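Local coordinates for hypothetical conserved protein (Geobacillus kaustophilus, PDB 2QYH) that is of unknown function but may be a magnesium-dependent phosphatase of the haloacid dehalogenase type, at residues Lys79-Thr91 with Leu136-Leu148. Numbering follows the deposited sequence.
Sequences KQPLRREKVRALT and LYYENKDIYQALL
Arg88 grips the carboxylate of Glu139 side-on with two nitrogens, NE bonding OE2 at 3.0 Å and NH2 bonding OE1 at 2.9 Å. Both oxygens are met on their syn side, yet the flat groups are not coplanar, their planes 33° apart. Beside this salt bridge the ring of Tyr138 fits as a knob into a hole formed by Arg84, Val87, Arg88 and Thr91: Val87 CG1 packs 3.5 Å from Tyr138 CD2, Arg88 CA and CB lie against Tyr138 CE2, and Thr91 OG1 lies over one ring face. That hydroxyl donates to Val87 O, one turn back along helix 84-96. With CG anti to its backbone N (chi1 -169°) and a bend at chi3, Arg84 reaches across to the turn at Tyr138-Glu139, where NH1 bonds Glu139 O at 3.1 Å, in the guanidinium plane. A lysine in place of Arg88 would probably lose the two-point grip, leaving one oxygen of Glu139 without its mate and the carboxylate freer to turn.

Ahead of the helix, Leu82 N donates to Ile143 O over 2.7 Å, while a water accepts from Ile143 N and donates to Leu82 O. Pro81 packs along Tyr144, its CG 3.9 Å from CE2. Farther out, Phe103 of strand 101-104 meets the Tyr138 ring, and a classic beta bulge at Tyr144 and Gln145, facing Met104, leads into strand 145-148. The setting is consistent with a Cof-type HAD cap domain, entered after core-sheet strand 75-79. Glu139, bonded to Arg88 and with Arg84 NE, though unbonded, 4.5 Å from its OE1, probably stays ionised.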
# COMPACT_ATOMS: atom_id res chain seq x y z
N LYS D 79 6.10 9.71 20.17
CA LYS D 79 7.20 9.41 19.27
C LYS D 79 8.54 9.50 19.96
O LYS D 79 8.85 10.47 20.64
CB LYS D 79 7.16 10.31 18.03
CG LYS D 79 7.00 11.78 18.28
CD LYS D 79 6.93 12.53 16.96
CE LYS D 79 6.63 14.01 17.17
NZ LYS D 79 7.66 14.66 18.03
N GLN D 80 9.33 8.45 19.79
CA GLN D 80 10.64 8.34 20.39
C GLN D 80 11.71 8.10 19.32
O GLN D 80 11.95 6.97 18.91
CB GLN D 80 10.65 7.19 21.39
CG GLN D 80 11.90 7.07 22.24
CD GLN D 80 12.04 5.69 22.87
OE1 GLN D 80 11.06 5.12 23.37
NE2 GLN D 80 13.25 5.15 22.85
N PRO D 81 12.34 9.17 18.83
CA PRO D 81 13.38 9.03 17.80
C PRO D 81 14.60 8.35 18.41
O PRO D 81 14.76 8.32 19.64
CB PRO D 81 13.72 10.48 17.43
CG PRO D 81 12.49 11.24 17.79
CD PRO D 81 12.04 10.59 19.07
N LEU D 82 15.44 7.79 17.56
CA LEU D 82 16.67 7.16 18.00
C LEU D 82 17.60 8.32 18.36
O LEU D 82 17.52 9.39 17.73
CB LEU D 82 17.28 6.35 16.85
CG LEU D 82 17.23 4.82 16.88
CD1 LEU D 82 15.98 4.31 17.60
CD2 LEU D 82 17.29 4.32 15.44
N ARG D 83 18.45 8.15 19.36
CA ARG D 83 19.39 9.21 19.76
C ARG D 83 20.35 9.49 18.61
O ARG D 83 21.19 8.65 18.28
CB ARG D 83 20.18 8.78 21.00
CG ARG D 83 19.34 8.67 22.26
CD ARG D 83 20.12 8.08 23.41
NE ARG D 83 21.38 8.80 23.65
CZ ARG D 83 22.29 8.42 24.53
NH1 ARG D 83 22.09 7.33 25.27
NH2 ARG D 83 23.41 9.11 24.68
N ARG D 84 20.23 10.67 18.01
CA ARG D 84 21.08 11.05 16.88
C ARG D 84 22.56 10.81 17.15
O ARG D 84 23.29 10.31 16.30
CB ARG D 84 20.85 12.51 16.51
CG ARG D 84 21.49 12.90 15.19
CD ARG D 84 21.18 14.32 14.81
NE ARG D 84 21.54 15.24 15.89
CZ ARG D 84 21.56 16.57 15.77
NH1 ARG D 84 21.23 17.14 14.61
NH2 ARG D 84 21.90 17.32 16.80
N GLU D 85 22.99 11.19 18.35
CA GLU D 85 24.38 11.01 18.77
C GLU D 85 24.82 9.57 18.52
O GLU D 85 25.82 9.31 17.84
CB GLU D 85 24.50 11.32 20.26
CG GLU D 85 25.86 11.09 20.87
CD GLU D 85 25.78 10.80 22.36
OE1 GLU D 85 25.08 11.55 23.07
OE2 GLU D 85 26.42 9.83 22.82
N LYS D 86 24.07 8.63 19.08
CA LYS D 86 24.37 7.21 18.94
C LYS D 86 24.18 6.69 17.52
O LYS D 86 24.88 5.77 17.09
CB LYS D 86 23.53 6.40 19.92
CG LYS D 86 23.91 6.66 21.38
CD LYS D 86 25.36 6.29 21.64
CE LYS D 86 25.81 6.68 23.05
NZ LYS D 86 27.26 6.38 23.27
N VAL D 87 23.24 7.27 16.78
CA VAL D 87 23.01 6.86 15.40
C VAL D 87 24.27 7.18 14.59
O VAL D 87 24.72 6.37 13.78
CB VAL D 87 21.79 7.59 14.77
CG1 VAL D 87 21.71 7.27 13.29
CG2 VAL D 87 20.50 7.14 15.45
N ARG D 88 24.85 8.36 14.83
CA ARG D 88 26.06 8.77 14.13
C ARG D 88 27.23 7.83 14.41
O ARG D 88 27.94 7.43 13.49
CB ARG D 88 26.44 10.20 14.53
CG ARG D 88 27.61 10.74 13.73
CD ARG D 88 28.00 12.14 14.16
NE ARG D 88 26.86 13.06 14.14
CZ ARG D 88 26.22 13.47 15.24
NH1 ARG D 88 26.61 13.04 16.43
NH2 ARG D 88 25.19 14.30 15.13
N ALA D 89 27.44 7.49 15.68
CA ALA D 89 28.53 6.59 16.07
C ALA D 89 28.38 5.22 15.41
O ALA D 89 29.34 4.69 14.84
CB ALA D 89 28.58 6.43 17.60
N LEU D 90 27.18 4.65 15.50
CA LEU D 90 26.90 3.34 14.92
C LEU D 90 27.19 3.35 13.42
O LEU D 90 27.73 2.39 12.88
CB LEU D 90 25.43 2.97 15.16
CG LEU D 90 25.10 1.49 15.34
CD1 LEU D 90 23.59 1.31 15.39
CD2 LEU D 90 25.69 0.66 14.22
N THR D 91 26.82 4.43 12.75
CA THR D 91 27.03 4.55 11.31
C THR D 91 28.52 4.57 10.97
O THR D 91 28.98 3.86 10.08
CB THR D 91 26.37 5.82 10.74
OG1 THR D 91 24.99 5.87 11.13
CG2 THR D 91 26.44 5.83 9.22
N LEU D 136 23.74 10.87 5.27
CA LEU D 136 23.53 11.78 6.39
C LEU D 136 22.08 12.13 6.66
O LEU D 136 21.80 13.17 7.25
CB LEU D 136 24.33 13.06 6.16
CG LEU D 136 25.84 12.89 5.97
CD1 LEU D 136 26.47 14.24 5.67
CD2 LEU D 136 26.46 12.27 7.21
N TYR D 137 21.16 11.26 6.25
CA TYR D 137 19.74 11.51 6.43
C TYR D 137 19.34 11.67 7.90
O TYR D 137 18.48 12.49 8.23
CB TYR D 137 18.93 10.38 5.79
CG TYR D 137 17.44 10.64 5.75
CD1 TYR D 137 16.58 10.07 6.68
CD2 TYR D 137 16.90 11.49 4.79
CE1 TYR D 137 15.21 10.34 6.66
CE2 TYR D 137 15.54 11.76 4.75
CZ TYR D 137 14.70 11.18 5.69
OH TYR D 137 13.34 11.47 5.66
N TYR D 138 19.97 10.90 8.77
CA TYR D 138 19.68 10.95 10.20
C TYR D 138 20.12 12.25 10.87
O TYR D 138 19.62 12.60 11.94
CB TYR D 138 20.37 9.78 10.91
CG TYR D 138 21.87 9.85 10.90
CD1 TYR D 138 22.60 9.45 9.78
CD2 TYR D 138 22.58 10.36 11.99
CE1 TYR D 138 24.00 9.54 9.75
CE2 TYR D 138 23.97 10.46 11.97
CZ TYR D 138 24.67 10.05 10.85
OH TYR D 138 26.05 10.15 10.82
N GLU D 139 21.05 12.95 10.25
CA GLU D 139 21.57 14.20 10.81
C GLU D 139 20.56 15.35 10.86
O GLU D 139 20.65 16.22 11.73
CB GLU D 139 22.81 14.63 10.02
CG GLU D 139 23.97 13.65 10.11
CD GLU D 139 24.79 13.81 11.38
OE1 GLU D 139 24.21 14.14 12.43
OE2 GLU D 139 26.02 13.58 11.33
N ASN D 140 19.59 15.35 9.95
CA ASN D 140 18.61 16.43 9.92
C ASN D 140 17.15 15.95 10.00
O ASN D 140 16.22 16.75 9.91
CB ASN D 140 18.82 17.24 8.64
CG ASN D 140 19.40 16.41 7.52
OD1 ASN D 140 18.81 15.41 7.09
ND2 ASN D 140 20.58 16.80 7.04
N LYS D 141 16.97 14.65 10.17
CA LYS D 141 15.63 14.07 10.27
C LYS D 141 15.54 13.16 11.48
O LYS D 141 16.54 12.59 11.90
CB LYS D 141 15.31 13.25 9.01
CG LYS D 141 14.97 14.05 7.78
CD LYS D 141 13.71 14.87 8.00
CE LYS D 141 13.22 15.51 6.71
NZ LYS D 141 12.90 14.49 5.67
N ASP D 142 14.35 13.04 12.04
CA ASP D 142 14.15 12.14 13.17
C ASP D 142 14.07 10.73 12.61
O ASP D 142 13.32 10.46 11.68
CB ASP D 142 12.84 12.45 13.92
CG ASP D 142 12.99 13.57 14.93
OD1 ASP D 142 14.13 13.84 15.36
OD2 ASP D 142 11.95 14.16 15.31
N ILE D 143 14.86 9.82 13.18
CA ILE D 143 14.86 8.44 12.74
C ILE D 143 14.24 7.64 13.87
O ILE D 143 14.60 7.83 15.03
CB ILE D 143 16.30 7.96 12.48
CG1 ILE D 143 16.93 8.83 11.40
CG2 ILE D 143 16.31 6.50 12.08
CD1 ILE D 143 16.12 8.93 10.13
N TYR D 144 13.31 6.75 13.55
CA TYR D 144 12.65 5.97 14.58
C TYR D 144 13.16 4.54 14.66
O TYR D 144 12.94 3.84 15.64
CB TYR D 144 11.14 5.96 14.37
CG TYR D 144 10.54 7.34 14.45
CD1 TYR D 144 10.19 8.04 13.30
CD2 TYR D 144 10.37 7.97 15.68
CE1 TYR D 144 9.68 9.34 13.37
CE2 TYR D 144 9.87 9.26 15.77
CZ TYR D 144 9.52 9.94 14.61
OH TYR D 144 9.03 11.22 14.70
N GLN D 145 13.87 4.13 13.62
CA GLN D 145 14.39 2.78 13.56
C GLN D 145 15.38 2.73 12.41
O GLN D 145 15.28 3.53 11.47
CB GLN D 145 13.24 1.80 13.33
CG GLN D 145 13.59 0.34 13.43
CD GLN D 145 12.35 -0.54 13.45
OE1 GLN D 145 11.51 -0.42 14.35
NE2 GLN D 145 12.23 -1.43 12.47
N ALA D 146 16.34 1.83 12.49
CA ALA D 146 17.33 1.72 11.43
C ALA D 146 17.59 0.26 11.13
O ALA D 146 17.13 -0.63 11.85
CB ALA D 146 18.62 2.43 11.84
N LEU D 147 18.34 0.03 10.05
CA LEU D 147 18.69 -1.31 9.64
C LEU D 147 20.19 -1.41 9.48
O LEU D 147 20.82 -0.57 8.83
CB LEU D 147 18.01 -1.64 8.31
CG LEU D 147 16.49 -1.80 8.31
CD1 LEU D 147 15.97 -1.78 6.89
CD2 LEU D 147 16.11 -3.11 9.01
N LEU D 148 20.77 -2.44 10.09
CA LEU D 148 22.21 -2.67 10.01
C LEU D 148 22.39 -3.89 9.14
O LEU D 148 21.76 -4.93 9.38
CB LEU D 148 22.80 -2.94 11.39
CG LEU D 148 24.30 -3.30 11.41
CD1 LEU D 148 25.11 -2.11 10.91
CD2 LEU D 148 24.71 -3.66 12.81
O HOH W 1 16.82 10.53 15.33